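Cellulose synthase 1 (Gluconacetobacter xylinus, PDB 4I86) is a cellulose synthase whose C-terminal regulatory PilZ domain, a small beta barrel, probably binds cyclic di-GMP. Local coordinates at residues 16-21 with 59-64. Residues are numbered along the deposited sequence; the frame is centred on the assembly and turned at random.
Sequences IPVEVA and IRTVLD
Glu19 and Arg60 face each other across two antiparallel strands. As a hydrogen-bonded pair they exchange two nearly straight bonds, Glu19 N to Arg60 O at 2.9 Å and Arg60 N to Glu19 O at 2.8 Å. On the same face of the sheet their side chains run side by side. Arg60 is extended from CG to NE, whereas Glu19 bends at chi2 (140°), which carries its carboxylate over to the guanidinium. The two planes lie only 15° apart, and the syn lone pair of Glu19 OE1 accepts an N-H of Arg60 NH1 at 2.9 Å, within a salt bridge. Glu67 holds Arg60 NE in a second one, so the guanidinium is gripped from two strands, which probably restricts its rotation.

Further along, Thr61 turns OG1 anti to its backbone N (chi1 -173°) and donates to Pro17 O, nearly in line with the carbonyl; the modelled 2.5 Å from Thr61 OG1 to Pro17 O is unusually short and its exact length doubtful. The CD1 methyl of Ile16 packs 3.6 Å from Thr61 OG1, while Val18 CG1 lies 3.7 Å from Thr61 CB. Val18 and Val20 also meet Ile59 on this largely apolar face, where Phe84 touches both Val20 and Ile59, and Leu100 and Leu104 of helix 91-105 touch Ile16. A charged outer face backed by an apolar interior fits the curled antiparallel beta barrel of a PilZ domain.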
ATOM      1  N   ILE A  16      -9.875  -0.981  -4.337  1.00 36.88           N
ATOM      2  CA  ILE A  16      -9.986  -2.175  -3.510  1.00 28.92           C
ATOM      3  C   ILE A  16      -9.817  -1.847  -2.047  1.00 29.32           C
ATOM      4  O   ILE A  16      -8.970  -1.023  -1.679  1.00 31.88           O
ATOM      5  CB  ILE A  16      -9.014  -3.308  -3.961  1.00 30.66           C
ATOM      6  CG1 ILE A  16      -7.558  -2.956  -3.684  1.00 30.42           C
ATOM      7  CG2 ILE A  16      -9.203  -3.617  -5.443  1.00 36.38           C
ATOM      8  CD1 ILE A  16      -6.620  -4.111  -3.944  1.00 31.62           C
ATOM      9  N   PRO A  17     -10.644  -2.476  -1.198  1.00 29.35           N
ATOM     10  CA  PRO A  17     -10.573  -2.244   0.243  1.00 29.62           C
ATOM     11  C   PRO A  17      -9.189  -2.630   0.770  1.00 24.90           C
ATOM     12  O   PRO A  17      -8.614  -3.649   0.362  1.00 23.47           O
ATOM     13  CB  PRO A  17     -11.632  -3.207   0.811  1.00 28.62           C
ATOM     14  CG  PRO A  17     -12.527  -3.511  -0.347  1.00 36.44           C
ATOM     15  CD  PRO A  17     -11.656  -3.484  -1.556  1.00 30.96           C
ATOM     16  N   VAL A  18      -8.673  -1.828   1.690  1.00 24.41           N
ATOM     17  CA  VAL A  18      -7.414  -2.148   2.337  1.00 25.10           C
ATOM     18  C   VAL A  18      -7.492  -1.750   3.796  1.00 28.25           C
ATOM     19  O   VAL A  18      -8.285  -0.880   4.169  1.00 27.84           O
ATOM     20  CB  VAL A  18      -6.236  -1.412   1.660  1.00 22.93           C
ATOM     21  CG1 VAL A  18      -6.092  -1.848   0.209  1.00 23.66           C
ATOM     22  CG2 VAL A  18      -6.439   0.096   1.738  1.00 27.23           C
ATOM     23  N   GLU A  19      -6.667  -2.387   4.624  1.00 24.90           N
ATOM     24  CA  GLU A  19      -6.512  -1.970   6.009  1.00 26.99           C
ATOM     25  C   GLU A  19      -5.049  -1.614   6.208  1.00 26.01           C
ATOM     26  O   GLU A  19      -4.164  -2.267   5.644  1.00 22.44           O
ATOM     27  CB  GLU A  19      -6.929  -3.094   6.966  1.00 23.39           C
ATOM     28  CG  GLU A  19      -8.272  -3.723   6.616  1.00 25.00           C
ATOM     29  CD  GLU A  19      -8.272  -5.232   6.796  1.00 38.83           C
ATOM     30  OE1 GLU A  19      -7.171  -5.838   6.790  1.00 40.82           O
ATOM     31  OE2 GLU A  19      -9.370  -5.824   6.954  1.00 45.04           O
ATOM     32  N   VAL A  20      -4.792  -0.594   7.017  1.00 23.77           N
ATOM     33  CA  VAL A  20      -3.428  -0.129   7.232  1.00 25.23           C
ATOM     34  C   VAL A  20      -3.157   0.066   8.712  1.00 26.96           C
ATOM     35  O   VAL A  20      -3.915   0.742   9.404  1.00 28.92           O
ATOM     36  CB  VAL A  20      -3.180   1.220   6.545  1.00 23.64           C
ATOM     37  CG1 VAL A  20      -1.701   1.588   6.651  1.00 22.83           C
ATOM     38  CG2 VAL A  20      -3.653   1.172   5.096  1.00 19.75           C
ATOM     39  N   ALA A  21      -2.069  -0.527   9.187  1.00 24.51           N
ATOM     40  CA  ALA A  21      -1.633  -0.367  10.559  1.00 27.24           C
ATOM     41  C   ALA A  21      -0.200   0.143  10.571  1.00 27.79           C
ATOM     42  O   ALA A  21       0.605  -0.297   9.741  1.00 25.49           O
ATOM     43  CB  ALA A  21      -1.698  -1.698  11.264  1.00 26.24           C
ATOM     44  N   ILE A  59       0.168  -3.026   5.011  1.00 20.15           N
ATOM     45  CA  ILE A  59      -1.063  -2.875   4.258  1.00 19.96           C
ATOM     46  C   ILE A  59      -1.642  -4.261   3.986  1.00 22.39           C
ATOM     47  O   ILE A  59      -0.931  -5.167   3.552  1.00 18.67           O
ATOM     48  CB  ILE A  59      -0.825  -2.126   2.930  1.00 22.25           C
ATOM     49  CG1 ILE A  59      -0.346  -0.698   3.211  1.00 23.50           C
ATOM     50  CG2 ILE A  59      -2.079  -2.107   2.083  1.00 19.55           C
ATOM     51  CD1 ILE A  59      -0.184   0.131   1.981  1.00 23.12           C
ATOM     52  N   ARG A  60      -2.922  -4.437   4.296  1.00 20.53           N
ATOM     53  CA  ARG A  60      -3.568  -5.723   4.081  1.00 22.03           C
ATOM     54  C   ARG A  60      -4.754  -5.554   3.144  1.00 23.46           C
ATOM     55  O   ARG A  60      -5.493  -4.572   3.219  1.00 24.03           O
ATOM     56  CB  ARG A  60      -4.016  -6.324   5.409  1.00 21.25           C
ATOM     57  CG  ARG A  60      -4.802  -7.620   5.266  1.00 22.88           C
ATOM     58  CD  ARG A  60      -5.098  -8.247   6.606  1.00 24.03           C
ATOM     59  NE  ARG A  60      -5.743  -9.547   6.432  1.00 30.79           N
ATOM     60  CZ  ARG A  60      -7.060  -9.725   6.385  1.00 37.05           C
ATOM     61  NH1 ARG A  60      -7.871  -8.681   6.505  1.00 34.34           N
ATOM     62  NH2 ARG A  60      -7.562 -10.944   6.212  1.00 41.10           N
ATOM     63  N   THR A  61      -4.936  -6.515   2.254  1.00 22.40           N
ATOM     64  CA  THR A  61      -6.083  -6.491   1.364  1.00 23.35           C
ATOM     65  C   THR A  61      -6.287  -7.890   0.836  1.00 24.07           C
ATOM     66  O   THR A  61      -5.521  -8.808   1.172  1.00 22.10           O
ATOM     67  CB  THR A  61      -5.860  -5.494   0.188  1.00 29.72           C
ATOM     68  OG1 THR A  61      -7.062  -5.372  -0.581  1.00 30.25           O
ATOM     69  CG2 THR A  61      -4.694  -5.954  -0.716  1.00 26.12           C
ATOM     70  N   VAL A  62      -7.316  -8.049   0.013  1.00 25.85           N
ATOM     71  CA  VAL A  62      -7.612  -9.334  -0.612  1.00 26.60           C
ATOM     72  C   VAL A  62      -7.782  -9.161  -2.125  1.00 28.67           C
ATOM     73  O   VAL A  62      -8.323  -8.160  -2.605  1.00 30.66           O
ATOM     74  CB  VAL A  62      -8.866  -9.993   0.036  1.00 29.09           C
ATOM     75  CG1 VAL A  62      -9.276 -11.275  -0.710  1.00 31.08           C
ATOM     76  CG2 VAL A  62      -8.602 -10.290   1.520  1.00 27.61           C
ATOM     77  N   LEU A  63      -7.293 -10.128  -2.880  1.00 27.36           N
ATOM     78  CA  LEU A  63      -7.414 -10.078  -4.320  1.00 27.32           C
ATOM     79  C   LEU A  63      -7.511 -11.504  -4.794  1.00 27.93           C
ATOM     80  O   LEU A  63      -6.717 -12.341  -4.374  1.00 28.49           O
ATOM     81  CB  LEU A  63      -6.181  -9.420  -4.929  1.00 26.50           C
ATOM     82  CG  LEU A  63      -6.265  -9.182  -6.438  1.00 31.16           C
ATOM     83  CD1 LEU A  63      -7.281  -8.102  -6.733  1.00 30.82           C
ATOM     84  CD2 LEU A  63      -4.899  -8.797  -6.990  1.00 31.15           C
ATOM     85  N   ASP A  64      -8.489 -11.785  -5.654  1.00 35.35           N
ATOM     86  CA  ASP A  64      -8.692 -13.131  -6.177  1.00 30.79           C
ATOM     87  C   ASP A  64      -8.716 -14.165  -5.054  1.00 32.30           C
ATOM     88  O   ASP A  64      -8.136 -15.247  -5.182  1.00 31.11           O
ATOM     89  CB  ASP A  64      -7.595 -13.491  -7.183  1.00 32.98           C
ATOM     90  CG  ASP A  64      -7.467 -12.471  -8.306  1.00 40.68           C
ATOM     91  OD1 ASP A  64      -8.471 -11.785  -8.613  1.00 39.19           O
ATOM     92  OD2 ASP A  64      -6.361 -12.359  -8.882  1.00 45.25           O
TER